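Local coordinates for protein yersinopine synthase (Yersinia pestis, PDB 6C4M) that catalyses the last step of yersinopine biosynthesis, the NADPH-dependent reductive condensation of pyruvate with a histidine-derived amino acid intermediate, yielding a metallophore for metal acquisition, at residues L132-L137 / S224-W229; W229-L234 / I239-C244; L310-R313 / E317-N320; A395-P400 / D443-E448; Q436-F441 / P452-D457. All blocks are in the same frame, centred on the assembly; numbering follows the deposited sequence.

Contact 1 (L132-L137 / S224-W229)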
# COMPACT_ATOMS: atom_id res chain seq x y z
N LEU A 132 51.51 1.15 -7.78
CA LEU A 132 50.07 1.00 -7.82
C LEU A 132 49.67 -0.20 -8.67
O LEU A 132 50.06 -0.30 -9.84
CB LEU A 132 49.44 2.28 -8.40
CG LEU A 132 47.91 2.23 -8.49
CD1 LEU A 132 47.28 2.10 -7.10
CD2 LEU A 132 47.41 3.48 -9.21
N LYS A 133 48.89 -1.11 -8.08
CA LYS A 133 48.39 -2.30 -8.78
C LYS A 133 46.88 -2.33 -9.02
O LYS A 133 46.44 -3.01 -9.95
CB LYS A 133 48.74 -3.56 -7.98
CG LYS A 133 50.21 -3.80 -7.68
CD LYS A 133 50.37 -5.19 -7.05
CE LYS A 133 50.89 -6.23 -8.05
NZ LYS A 133 52.40 -6.30 -8.05
N SER A 134 46.07 -1.70 -8.16
CA SER A 134 44.63 -1.84 -8.31
C SER A 134 43.90 -0.60 -7.81
O SER A 134 44.31 0.08 -6.85
CB SER A 134 44.14 -3.07 -7.58
OG SER A 134 44.39 -2.93 -6.20
N VAL A 135 42.78 -0.32 -8.46
CA VAL A 135 41.86 0.72 -8.06
C VAL A 135 40.48 0.10 -7.96
O VAL A 135 39.96 -0.43 -8.95
CB VAL A 135 41.86 1.88 -9.07
CG1 VAL A 135 40.76 2.84 -8.73
CG2 VAL A 135 43.23 2.57 -9.07
N ILE A 136 39.90 0.15 -6.77
CA ILE A 136 38.61 -0.49 -6.50
C ILE A 136 37.56 0.59 -6.32
O ILE A 136 37.76 1.54 -5.56
CB ILE A 136 38.69 -1.40 -5.26
CG1 ILE A 136 39.79 -2.48 -5.47
CG2 ILE A 136 37.36 -2.08 -5.00
CD1 ILE A 136 40.11 -3.27 -4.24
N LEU A 137 36.41 0.42 -6.98
CA LEU A 137 35.28 1.35 -6.93
C LEU A 137 34.26 0.73 -5.96
O LEU A 137 33.55 -0.23 -6.29
CB LEU A 137 34.76 1.60 -8.34
CG LEU A 137 35.84 2.05 -9.35
CD1 LEU A 137 35.21 2.42 -10.67
CD2 LEU A 137 36.73 3.18 -8.87
N SER A 224 41.43 -13.29 -10.85
CA SER A 224 42.57 -12.49 -10.45
C SER A 224 42.77 -12.56 -8.94
O SER A 224 41.81 -12.74 -8.17
CB SER A 224 42.42 -11.03 -10.89
OG SER A 224 41.54 -10.30 -10.03
N ALA A 225 44.04 -12.44 -8.53
CA ALA A 225 44.37 -12.33 -7.10
C ALA A 225 43.55 -11.24 -6.39
O ALA A 225 43.14 -11.44 -5.24
CB ALA A 225 45.86 -12.07 -6.93
N GLU A 226 43.32 -10.08 -7.03
CA GLU A 226 42.55 -9.03 -6.36
C GLU A 226 41.11 -9.47 -6.16
O GLU A 226 40.53 -9.25 -5.09
CB GLU A 226 42.56 -7.72 -7.15
CG GLU A 226 43.73 -6.79 -6.85
CD GLU A 226 43.72 -6.29 -5.42
OE1 GLU A 226 44.30 -6.99 -4.56
OE2 GLU A 226 43.14 -5.22 -5.15
N MET A 227 40.50 -10.04 -7.21
CA MET A 227 39.15 -10.59 -7.09
C MET A 227 39.07 -11.63 -5.98
O MET A 227 38.11 -11.64 -5.20
CB MET A 227 38.72 -11.23 -8.41
CG MET A 227 38.72 -10.24 -9.56
SD MET A 227 37.08 -9.73 -9.96
CE MET A 227 37.22 -9.81 -11.75
N SER A 228 40.08 -12.51 -5.90
CA SER A 228 40.10 -13.52 -4.85
C SER A 228 40.20 -12.86 -3.50
O SER A 228 39.57 -13.29 -2.53
CB SER A 228 41.27 -14.49 -5.06
OG SER A 228 41.15 -15.17 -6.29
N TRP A 229 41.01 -11.81 -3.42
CA TRP A 229 41.18 -11.10 -2.16
C TRP A 229 39.86 -10.46 -1.73
O TRP A 229 39.43 -10.63 -0.58
CB TRP A 229 42.28 -10.05 -2.28
CG TRP A 229 42.33 -9.14 -1.10
CD1 TRP A 229 42.85 -9.42 0.12
CD2 TRP A 229 41.85 -7.81 -1.03
NE1 TRP A 229 42.71 -8.34 0.96
CE2 TRP A 229 42.10 -7.33 0.27
CE3 TRP A 229 41.22 -6.97 -1.95
CZ2 TRP A 229 41.74 -6.06 0.68
CZ3 TRP A 229 40.87 -5.70 -1.54
CH2 TRP A 229 41.13 -5.26 -0.24
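With chi1 at 63°, Ser134 holds OG between its backbone N and carbonyl carbon, and Glu226 folds its chain at CG (chi2 -63°), so that hydroxyl and carboxylate meet between strand and helix. The setting is the Rossmann-type nucleotide-binding part of the enzyme, where helix 225-235 lies against the large mixed sheet and strand 134-137 runs parallel to strand 107-110. The contact illustrates how a buried acid is accommodated at such an interface. Ser134 OG donates to Glu226 OE2 over 2.8 Å, reaching the oxygen from above the carboxylate plane, 58° out of it. The same carboxylate is gripped at its other oxygen: OE1 forms a salt bridge with Arg107 on the adjoining strand and a hydrogen bond with His20. These partners fix the rotation of the carboxylate, and the arginine would be expected to favour its ionised form. Contact between Ser134 and Glu226 also continues below the polar ends, where Ser134 CB lies 3.8 Å from Glu226 CG.

One turn on, Trp229 supplies the apolar half of the interface. Its indole has a cation-pi partner in Arg107, the residue that also balances Glu226, so one arginine serves both Glu226 and Trp229. Ile136, two residues along the strand from Ser134, points at the helix and fills the angle between them. Ile136 CD1, the terminal methyl, stands 3.7 Å from Glu226 OE2 and, at the indole edge near the ring plane, 3.7 Å from Trp229 CZ3.

Contact 2 (W229-L234 / I239-C244)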
# COMPACT_ATOMS: atom_id res chain seq x y z
N TRP A 229 41.01 -11.81 -3.42
CA TRP A 229 41.18 -11.10 -2.16
C TRP A 229 39.86 -10.46 -1.73
O TRP A 229 39.43 -10.63 -0.58
CB TRP A 229 42.28 -10.05 -2.28
CG TRP A 229 42.33 -9.14 -1.10
CD1 TRP A 229 42.85 -9.42 0.12
CD2 TRP A 229 41.85 -7.81 -1.03
NE1 TRP A 229 42.71 -8.34 0.96
CE2 TRP A 229 42.10 -7.33 0.27
CE3 TRP A 229 41.22 -6.97 -1.95
CZ2 TRP A 229 41.74 -6.06 0.68
CZ3 TRP A 229 40.87 -5.70 -1.54
CH2 TRP A 229 41.13 -5.26 -0.24
N LEU A 230 39.21 -9.74 -2.65
CA LEU A 230 37.91 -9.15 -2.36
C LEU A 230 36.91 -10.20 -1.90
O LEU A 230 36.18 -9.98 -0.93
CB LEU A 230 37.35 -8.41 -3.58
CG LEU A 230 37.80 -6.97 -3.74
CD1 LEU A 230 37.34 -6.43 -5.07
CD2 LEU A 230 37.24 -6.09 -2.63
N THR A 231 36.83 -11.32 -2.62
CA THR A 231 35.94 -12.40 -2.22
C THR A 231 36.24 -12.82 -0.79
O THR A 231 35.35 -12.88 0.05
CB THR A 231 36.09 -13.58 -3.17
OG1 THR A 231 35.71 -13.17 -4.49
CG2 THR A 231 35.19 -14.75 -2.73
N ALA A 232 37.51 -13.09 -0.48
CA ALA A 232 37.86 -13.46 0.89
C ALA A 232 37.40 -12.40 1.88
O ALA A 232 36.84 -12.73 2.93
CB ALA A 232 39.37 -13.68 1.01
N VAL A 233 37.61 -11.13 1.55
CA VAL A 233 37.21 -10.04 2.44
C VAL A 233 35.70 -10.07 2.69
O VAL A 233 35.23 -9.93 3.82
CB VAL A 233 37.63 -8.67 1.87
CG1 VAL A 233 37.06 -7.54 2.74
CG2 VAL A 233 39.13 -8.51 1.80
N LEU A 234 34.91 -10.23 1.63
CA LEU A 234 33.46 -10.20 1.78
C LEU A 234 32.91 -11.51 2.36
O LEU A 234 31.85 -11.50 3.00
CB LEU A 234 32.81 -9.89 0.44
CG LEU A 234 33.12 -8.52 -0.22
CD1 LEU A 234 32.06 -8.15 -1.28
CD2 LEU A 234 33.23 -7.40 0.80
N ILE A 239 28.86 -12.73 2.45
CA ILE A 239 28.45 -12.00 1.27
C ILE A 239 28.94 -12.78 0.06
O ILE A 239 30.14 -13.01 -0.10
CB ILE A 239 29.02 -10.57 1.28
CG1 ILE A 239 28.54 -9.83 2.53
CG2 ILE A 239 28.65 -9.83 0.01
CD1 ILE A 239 29.44 -8.65 2.88
N ASP A 240 28.02 -13.13 -0.83
CA ASP A 240 28.43 -13.77 -2.06
C ASP A 240 28.96 -12.74 -3.04
O ASP A 240 28.48 -11.61 -3.11
CB ASP A 240 27.27 -14.54 -2.69
CG ASP A 240 26.88 -15.75 -1.86
OD1 ASP A 240 27.80 -16.34 -1.24
OD2 ASP A 240 25.68 -16.09 -1.83
N THR A 241 29.95 -13.15 -3.82
CA THR A 241 30.52 -12.32 -4.87
C THR A 241 30.28 -13.00 -6.21
O THR A 241 30.57 -14.19 -6.38
CB THR A 241 32.01 -12.11 -4.63
OG1 THR A 241 32.66 -13.37 -4.39
CG2 THR A 241 32.19 -11.20 -3.43
N LEU A 242 29.75 -12.25 -7.14
CA LEU A 242 29.35 -12.78 -8.44
C LEU A 242 30.11 -12.03 -9.54
O LEU A 242 29.86 -10.83 -9.76
CB LEU A 242 27.86 -12.64 -8.64
CG LEU A 242 26.89 -13.71 -8.12
CD1 LEU A 242 26.89 -13.77 -6.60
CD2 LEU A 242 25.48 -13.42 -8.62
N PRO A 243 31.01 -12.69 -10.25
CA PRO A 243 31.84 -12.01 -11.24
C PRO A 243 31.10 -11.82 -12.55
O PRO A 243 30.29 -12.65 -12.95
CB PRO A 243 33.02 -12.97 -11.41
CG PRO A 243 32.41 -14.31 -11.13
CD PRO A 243 31.40 -14.09 -10.06
N CYS A 244 31.40 -10.71 -13.23
CA CYS A 244 30.69 -10.33 -14.44
C CYS A 244 31.66 -10.22 -15.60
O CYS A 244 32.87 -10.22 -15.41
CB CYS A 244 29.92 -9.01 -14.22
SG CYS A 244 28.75 -9.15 -12.82
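Thr231 OG1 is held from two directions: it accepts a hydrogen bond from Thr241 OG1 at 3.1 Å and is itself hydrogen-bonded to Met227 O, one helical turn back. Thr231 thus ties its hydroxyl to its own helix while offering the oxygen to the strand. In Thr241 a chi1 of 50° places OG1 between the backbone N and carbonyl carbon, which sends the hydroxyl to Thr231 and the methyl CG2 to Leu234. The methyl of Thr231 touches the same hydroxyl, Thr231 CG2 lying 3.3 Å from Thr241 OG1.

The segments are the later half of a beta-alpha-beta crossover in which strand 203-217, helix 225-235 and the parallel strand 240-243 follow one another. Where the chain turns from helix to strand, Ile239 N donates to Leu234 O at 3.3 Å. The N-H points at the oxygen at 155° but comes from above the carbonyl plane, a modest bond that closes the turn.

Leu234 supplies the apolar part. Leu234 CB packs on Ile239 CB at 3.9 Å, and Leu234 CD1 reaches Thr241 CG2 at 3.7 Å, so one leucine spans two alternate residues of the strand. Tyr169 covers both Leu234 and Ile239 from a neighbouring loop. The chemistry implies a graded junction: hydroxyls pair at the partly exposed margin, while carbon packing and a single backbone bond secure the buried turn.

Contact 3 (L310-R313 / E317-N320)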
# COMPACT_ATOMS: atom_id res chain seq x y z
N LEU A 310 20.09 1.84 -23.25
CA LEU A 310 21.46 2.33 -23.20
C LEU A 310 22.45 1.19 -23.06
O LEU A 310 23.44 1.12 -23.79
CB LEU A 310 21.62 3.32 -22.04
CG LEU A 310 23.02 3.90 -21.84
CD1 LEU A 310 23.50 4.59 -23.10
CD2 LEU A 310 23.04 4.88 -20.67
N LEU A 311 22.21 0.30 -22.09
CA LEU A 311 23.07 -0.86 -21.90
C LEU A 311 23.16 -1.70 -23.17
O LEU A 311 24.26 -2.05 -23.62
CB LEU A 311 22.55 -1.69 -20.75
CG LEU A 311 22.70 -1.07 -19.36
CD1 LEU A 311 21.94 -1.86 -18.33
CD2 LEU A 311 24.16 -1.02 -19.00
N ASN A 312 22.01 -2.03 -23.77
CA ASN A 312 22.03 -2.81 -25.00
C ASN A 312 22.90 -2.15 -26.06
O ASN A 312 23.66 -2.83 -26.76
CB ASN A 312 20.61 -3.00 -25.52
CG ASN A 312 19.80 -3.98 -24.68
OD1 ASN A 312 20.27 -4.50 -23.67
ND2 ASN A 312 18.58 -4.20 -25.07
N ARG A 313 22.79 -0.83 -26.19
CA ARG A 313 23.64 -0.10 -27.13
C ARG A 313 25.10 -0.26 -26.78
O ARG A 313 25.96 -0.34 -27.67
CB ARG A 313 23.25 1.38 -27.12
CG ARG A 313 24.06 2.25 -28.05
CD ARG A 313 23.68 2.03 -29.49
NE ARG A 313 24.26 3.08 -30.31
CZ ARG A 313 25.47 3.02 -30.87
NH1 ARG A 313 26.22 1.94 -30.75
NH2 ARG A 313 25.90 4.06 -31.58
N GLU A 317 23.67 -6.75 -21.55
CA GLU A 317 22.31 -7.20 -21.32
C GLU A 317 21.70 -6.44 -20.15
O GLU A 317 22.38 -6.17 -19.15
CB GLU A 317 22.30 -8.71 -21.03
CG GLU A 317 22.48 -9.58 -22.26
CD GLU A 317 21.16 -9.83 -23.00
OE1 GLU A 317 20.15 -9.15 -22.68
OE2 GLU A 317 21.12 -10.72 -23.88
N GLU A 318 20.41 -6.12 -20.27
CA GLU A 318 19.69 -5.49 -19.17
C GLU A 318 19.45 -6.49 -18.06
O GLU A 318 19.43 -7.70 -18.28
CB GLU A 318 18.35 -4.90 -19.65
CG GLU A 318 17.26 -5.91 -20.03
CD GLU A 318 17.48 -6.55 -21.39
OE1 GLU A 318 18.60 -6.47 -21.94
OE2 GLU A 318 16.53 -7.15 -21.92
N ILE A 319 19.27 -5.97 -16.85
CA ILE A 319 18.88 -6.81 -15.71
C ILE A 319 17.37 -7.06 -15.73
O ILE A 319 16.64 -6.42 -16.49
CB ILE A 319 19.29 -6.15 -14.38
CG1 ILE A 319 18.38 -4.96 -14.04
CG2 ILE A 319 20.75 -5.70 -14.44
CD1 ILE A 319 18.69 -4.34 -12.68
N ASN A 320 16.93 -8.03 -14.92
CA ASN A 320 15.53 -8.18 -14.51
C ASN A 320 15.34 -7.35 -13.24
O ASN A 320 15.74 -7.77 -12.15
CB ASN A 320 15.23 -9.66 -14.25
CG ASN A 320 13.78 -9.89 -13.77
OD1 ASN A 320 13.14 -8.99 -13.24
ND2 ASN A 320 13.29 -11.13 -13.91
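Leu311 and Asn312 face the chain that returns past them at Glu317 and Glu318, in a helix-loop-helix connection between helix 294-313 and helix 321-329. Two adjacent residues on the last turn of a helix here meet very different surroundings. On the buried side, the leucine lies against backbone: one methyl branch of Leu311, CD1, lies loosely over the peptide between Glu317 and Glu318, 4.4 Å from Glu317 O and Glu318 CA. Its neighbour Leu310 turns instead to helix 401-419, packing on Leu413 and Ala417, while Arg313 NE bonds to Leu420 O. These two residues tie the helix end to helix 401-419 and the chain just after it.

The outer side is polar and nearer solvent, with Asn312 and Glu318 partly exposed. Glu318 doubles back toward the helix, its CG between backbone N and carbonyl carbon (chi1 71°) and its chain bent again at chi2 (-77°), which brings the carboxylate over to Asn312 with the two flat groups turned 61° apart. Glu317, at the surface, sends its own carboxylate the same way. Glu317 OE1 and Glu318 OE1 come within 3.2 Å of each other, two acceptors with no hydrogen bond between them, whose charges would be expected to disfavour the closeness.

Past this acidic pair the loop is secured again before the next helix. Asn320 occupies the N-cap position there: its ND2 bonds to Ile342 O, and its OD1 accepts from Arg323 N.

Contact 4 (A395-P400 / D443-E448)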
# COMPACT_ATOMS: atom_id res chain seq x y z
N ALA A 395 26.40 30.20 4.86
CA ALA A 395 25.04 30.57 4.49
C ALA A 395 24.71 30.28 3.03
O ALA A 395 23.75 30.84 2.48
CB ALA A 395 24.77 32.05 4.79
N LEU A 396 25.48 29.41 2.39
CA LEU A 396 25.23 29.03 1.01
C LEU A 396 24.33 27.80 0.97
O LEU A 396 24.52 26.86 1.75
CB LEU A 396 26.53 28.73 0.27
CG LEU A 396 27.44 29.93 -0.04
CD1 LEU A 396 28.73 29.43 -0.71
CD2 LEU A 396 26.72 30.95 -0.90
N TRP A 397 23.39 27.81 0.03
CA TRP A 397 22.43 26.72 -0.08
C TRP A 397 23.01 25.52 -0.80
O TRP A 397 23.70 25.67 -1.82
CB TRP A 397 21.18 27.20 -0.81
CG TRP A 397 20.35 28.13 -0.01
CD1 TRP A 397 20.32 29.49 -0.11
CD2 TRP A 397 19.42 27.77 1.02
NE1 TRP A 397 19.43 30.00 0.80
CE2 TRP A 397 18.86 28.97 1.50
CE3 TRP A 397 19.00 26.55 1.57
CZ2 TRP A 397 17.90 28.99 2.52
CZ3 TRP A 397 18.06 26.58 2.58
CH2 TRP A 397 17.51 27.80 3.04
N HIS A 398 22.72 24.33 -0.27
CA HIS A 398 23.12 23.05 -0.84
C HIS A 398 21.90 22.17 -1.10
O HIS A 398 20.87 22.28 -0.43
CB HIS A 398 24.03 22.24 0.10
CG HIS A 398 25.43 22.76 0.22
ND1 HIS A 398 26.52 22.06 -0.24
CD2 HIS A 398 25.91 23.89 0.79
CE1 HIS A 398 27.62 22.75 0.02
NE2 HIS A 398 27.28 23.86 0.65
N LEU A 399 22.07 21.24 -2.02
CA LEU A 399 21.22 20.06 -2.13
C LEU A 399 21.76 18.94 -1.26
O LEU A 399 22.98 18.75 -1.19
CB LEU A 399 21.17 19.58 -3.56
CG LEU A 399 20.43 20.56 -4.48
CD1 LEU A 399 20.90 20.36 -5.90
CD2 LEU A 399 18.94 20.32 -4.37
N PRO A 400 20.89 18.14 -0.62
CA PRO A 400 21.37 16.94 0.08
C PRO A 400 21.81 15.87 -0.92
O PRO A 400 21.53 15.95 -2.12
CB PRO A 400 20.17 16.48 0.89
CG PRO A 400 18.99 17.03 0.16
CD PRO A 400 19.42 18.27 -0.56
N ASP A 443 16.21 31.09 -8.09
CA ASP A 443 15.64 32.43 -8.24
C ASP A 443 15.06 32.93 -6.92
O ASP A 443 15.16 34.12 -6.60
CB ASP A 443 14.59 32.45 -9.34
CG ASP A 443 15.17 32.23 -10.73
OD1 ASP A 443 16.39 32.36 -10.88
OD2 ASP A 443 14.40 31.94 -11.67
N ARG A 444 14.42 32.05 -6.16
CA ARG A 444 13.87 32.45 -4.87
C ARG A 444 14.96 32.92 -3.92
O ARG A 444 14.80 33.93 -3.22
CB ARG A 444 13.10 31.29 -4.25
CG ARG A 444 11.82 30.96 -4.95
CD ARG A 444 10.89 30.18 -4.03
NE ARG A 444 11.31 28.79 -3.79
CZ ARG A 444 11.19 27.82 -4.70
NH1 ARG A 444 10.75 28.10 -5.92
NH2 ARG A 444 11.54 26.57 -4.39
N VAL A 445 16.07 32.17 -3.85
CA VAL A 445 17.10 32.47 -2.86
C VAL A 445 18.18 33.39 -3.41
O VAL A 445 18.93 33.97 -2.61
CB VAL A 445 17.77 31.19 -2.34
CG1 VAL A 445 16.75 30.24 -1.71
CG2 VAL A 445 18.53 30.50 -3.46
N GLY A 446 18.30 33.52 -4.72
CA GLY A 446 19.46 34.20 -5.29
C GLY A 446 20.68 33.32 -5.57
O GLY A 446 21.22 32.63 -4.69
N GLU A 447 21.13 33.39 -6.83
CA GLU A 447 22.32 32.66 -7.29
C GLU A 447 23.55 32.96 -6.43
O GLU A 447 24.36 32.06 -6.16
CB GLU A 447 22.57 33.02 -8.76
CG GLU A 447 23.86 32.45 -9.38
CD GLU A 447 23.72 32.13 -10.88
OE1 GLU A 447 22.65 32.38 -11.45
OE2 GLU A 447 24.68 31.59 -11.48
N GLU A 448 23.70 34.20 -5.96
CA GLU A 448 24.84 34.55 -5.13
C GLU A 448 24.81 33.85 -3.78
O GLU A 448 25.84 33.79 -3.10
CB GLU A 448 24.92 36.07 -4.91
CG GLU A 448 23.78 36.67 -4.10
CD GLU A 448 22.54 37.05 -4.93
OE1 GLU A 448 22.28 36.46 -6.00
OE2 GLU A 448 21.80 37.96 -4.48
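Trp397 leaves its short strand with CB directed at Val445, the last residue of helix 425-445, and atoms of its five-membered ring meet that valine or Phe441. CG lies anti to the carbonyl carbon, beside the backbone N (chi1 -71°), which carries the indole to Val445. At the root of the ring, Trp397 CG touches Phe441, with which the indole forms an edge-to-face (T-shaped) pair. At the next atom, Trp397 CD1 meets Val445 CB at 3.8 Å, with Val445 CG2 slightly farther on. Trp397 NE1 follows, 3.7 Å from Val445 CG1, and Trp397 CE2 still touches that methyl at 4.0 Å. The valine therefore sits over one face of the five-membered ring, displaced toward its rim: Val445 CG1 is 4.0 Å from the centroid of that Trp397 ring and 24° off the normal, a CH-pi contact.

Leu396 adds a lesser touch, its CD2 lying 3.7 Å from Glu448 O. Between Val445 and Glu448 the chain leaves the helix at Gly446, whose positive phi (88°) turns it into the short 3-10 segment that follows. Backbone bonds from Trp397 to His449 and His451 then hold this returning chain beside the two-stranded antiparallel sheet of 390-391 and 397-398.

The contact is a worked case of a helix end packed on the side chain of a short strand near the surface. Its two segments meet through dispersion and a methyl over an electron-rich ring, so directional polar bonding is left to the flanking backbone.

Contact 5 (Q436-F441 / P452-D457)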
# COMPACT_ATOMS: atom_id res chain seq x y z
N GLN A 436 14.05 22.35 -13.79
CA GLN A 436 13.11 23.47 -13.67
C GLN A 436 12.86 23.84 -12.21
O GLN A 436 12.84 25.02 -11.86
CB GLN A 436 11.80 23.14 -14.36
CG GLN A 436 10.76 24.25 -14.27
CD GLN A 436 9.61 23.98 -15.19
OE1 GLN A 436 8.78 23.13 -14.90
NE2 GLN A 436 9.59 24.66 -16.33
N ALA A 437 12.69 22.84 -11.34
CA ALA A 437 12.53 23.11 -9.91
C ALA A 437 13.78 23.73 -9.30
O ALA A 437 13.69 24.60 -8.42
CB ALA A 437 12.20 21.80 -9.18
N LEU A 438 14.95 23.24 -9.69
CA LEU A 438 16.20 23.83 -9.21
C LEU A 438 16.31 25.28 -9.66
O LEU A 438 16.71 26.15 -8.88
CB LEU A 438 17.39 23.02 -9.72
CG LEU A 438 18.77 23.56 -9.37
CD1 LEU A 438 18.94 23.69 -7.86
CD2 LEU A 438 19.92 22.73 -10.00
N LYS A 439 16.00 25.56 -10.93
CA LYS A 439 16.07 26.94 -11.40
C LYS A 439 15.13 27.83 -10.60
O LYS A 439 15.48 28.96 -10.24
CB LYS A 439 15.73 27.04 -12.89
CG LYS A 439 16.82 26.48 -13.84
CD LYS A 439 16.44 26.70 -15.34
CE LYS A 439 17.43 26.02 -16.32
NZ LYS A 439 16.90 25.97 -17.73
N ALA A 440 13.93 27.33 -10.30
CA ALA A 440 12.97 28.14 -9.55
C ALA A 440 13.47 28.39 -8.14
O ALA A 440 13.35 29.51 -7.63
CB ALA A 440 11.59 27.45 -9.51
N PHE A 441 14.12 27.40 -7.53
CA PHE A 441 14.69 27.59 -6.21
C PHE A 441 15.82 28.63 -6.23
O PHE A 441 15.90 29.50 -5.35
CB PHE A 441 15.22 26.27 -5.66
CG PHE A 441 16.04 26.43 -4.41
CD1 PHE A 441 15.41 26.67 -3.19
CD2 PHE A 441 17.42 26.37 -4.46
CE1 PHE A 441 16.15 26.82 -2.03
CE2 PHE A 441 18.18 26.53 -3.31
CZ PHE A 441 17.55 26.75 -2.09
N PRO A 452 28.30 26.56 -5.34
CA PRO A 452 28.56 26.29 -6.77
C PRO A 452 28.08 24.93 -7.25
O PRO A 452 27.82 24.78 -8.45
CB PRO A 452 30.09 26.39 -6.88
CG PRO A 452 30.46 27.35 -5.81
CD PRO A 452 29.51 27.08 -4.66
N SER A 453 27.97 23.94 -6.37
CA SER A 453 27.43 22.65 -6.78
C SER A 453 26.01 22.77 -7.33
O SER A 453 25.59 21.96 -8.16
CB SER A 453 27.46 21.66 -5.62
OG SER A 453 26.74 22.14 -4.49
N LEU A 454 25.25 23.78 -6.89
CA LEU A 454 23.92 24.01 -7.46
C LEU A 454 23.97 24.59 -8.87
O LEU A 454 22.91 24.64 -9.52
CB LEU A 454 23.11 24.97 -6.59
CG LEU A 454 22.27 24.31 -5.50
CD1 LEU A 454 23.11 23.43 -4.62
CD2 LEU A 454 21.55 25.35 -4.65
N LEU A 455 25.13 25.06 -9.34
CA LEU A 455 25.20 25.89 -10.53
C LEU A 455 25.94 25.25 -11.69
O LEU A 455 26.07 25.88 -12.74
CB LEU A 455 25.88 27.24 -10.18
CG LEU A 455 25.28 27.98 -8.97
CD1 LEU A 455 26.05 29.22 -8.58
CD2 LEU A 455 23.83 28.32 -9.31
N GLY A 456 26.49 24.05 -11.51
CA GLY A 456 27.21 23.40 -12.58
C GLY A 456 27.70 22.06 -12.08
O GLY A 456 27.63 21.75 -10.89
N ASP A 457 28.24 21.29 -13.03
CA ASP A 457 28.80 19.98 -12.74
C ASP A 457 29.73 19.63 -13.89
O ASP A 457 29.76 20.32 -14.91
CB ASP A 457 27.68 18.94 -12.61
CG ASP A 457 26.84 18.83 -13.87
OD1 ASP A 457 27.39 18.55 -14.96
OD2 ASP A 457 25.62 19.01 -13.77
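The side chain of Leu454 meets Leu438 and Phe441 through carbon alone. Phe441 CE2 and Leu454 CD2 come within 3.8 Å, the methyl arriving at the ring edge near its plane, and the two side chains cross at about a right angle. Beside it, Leu438 CD1 packs on Leu454 CG at 4.1 Å. Three residues apart on helix 425-445, Leu438 and Phe441 lie on the same face, and both carry CG anti to the backbone N (chi1 176° and 170°), so that they flank the single leucine.

A methyl against a carbonyl is the second kind of contact: Leu438 CD2 lies 3.6 Å from Leu454 O, in simple van der Waals touch.

Polar bonds shape the loop itself. Leu455 N donates to Pro452 O at 2.8 Å, closing a 3-10 turn that presents Leu454 to the helix. Farther on, Asp457 makes a salt bridge with Arg411 through OD2 and accepts from Cys459 N with OD1, at the start of helix 459-471.

Leu454 thus plugs into the face of helix 425-445, with Leu399, just past strand 397-398, also packed on Leu454 and Phe274 of helix 267-274 touching both Leu438 and Phe441.

Reading from the N terminus, contact 1 closes the longest loop, 86 residues holding strands 161-165 and 203-217, and seats helix 225-235 on the nucleotide-binding sheet. Contact 2 opens where it ends, shares Trp229 with it, and spans only four residues to bring the chain back to the same sheet; Ile136 and Leu230 join the two. Contact 3 stands alone, closing a three-residue turn between helices. Contacts 4 and 5 cross: 436-441 lies inside the mostly helical 42-residue loop of contact 4, and 452-457 lies beyond it. Their centres are about 8 Å apart, and together they gather helix 425-445, strand 397-398 and the following loop into one cluster, across the chain's centre from contacts 1 and 2.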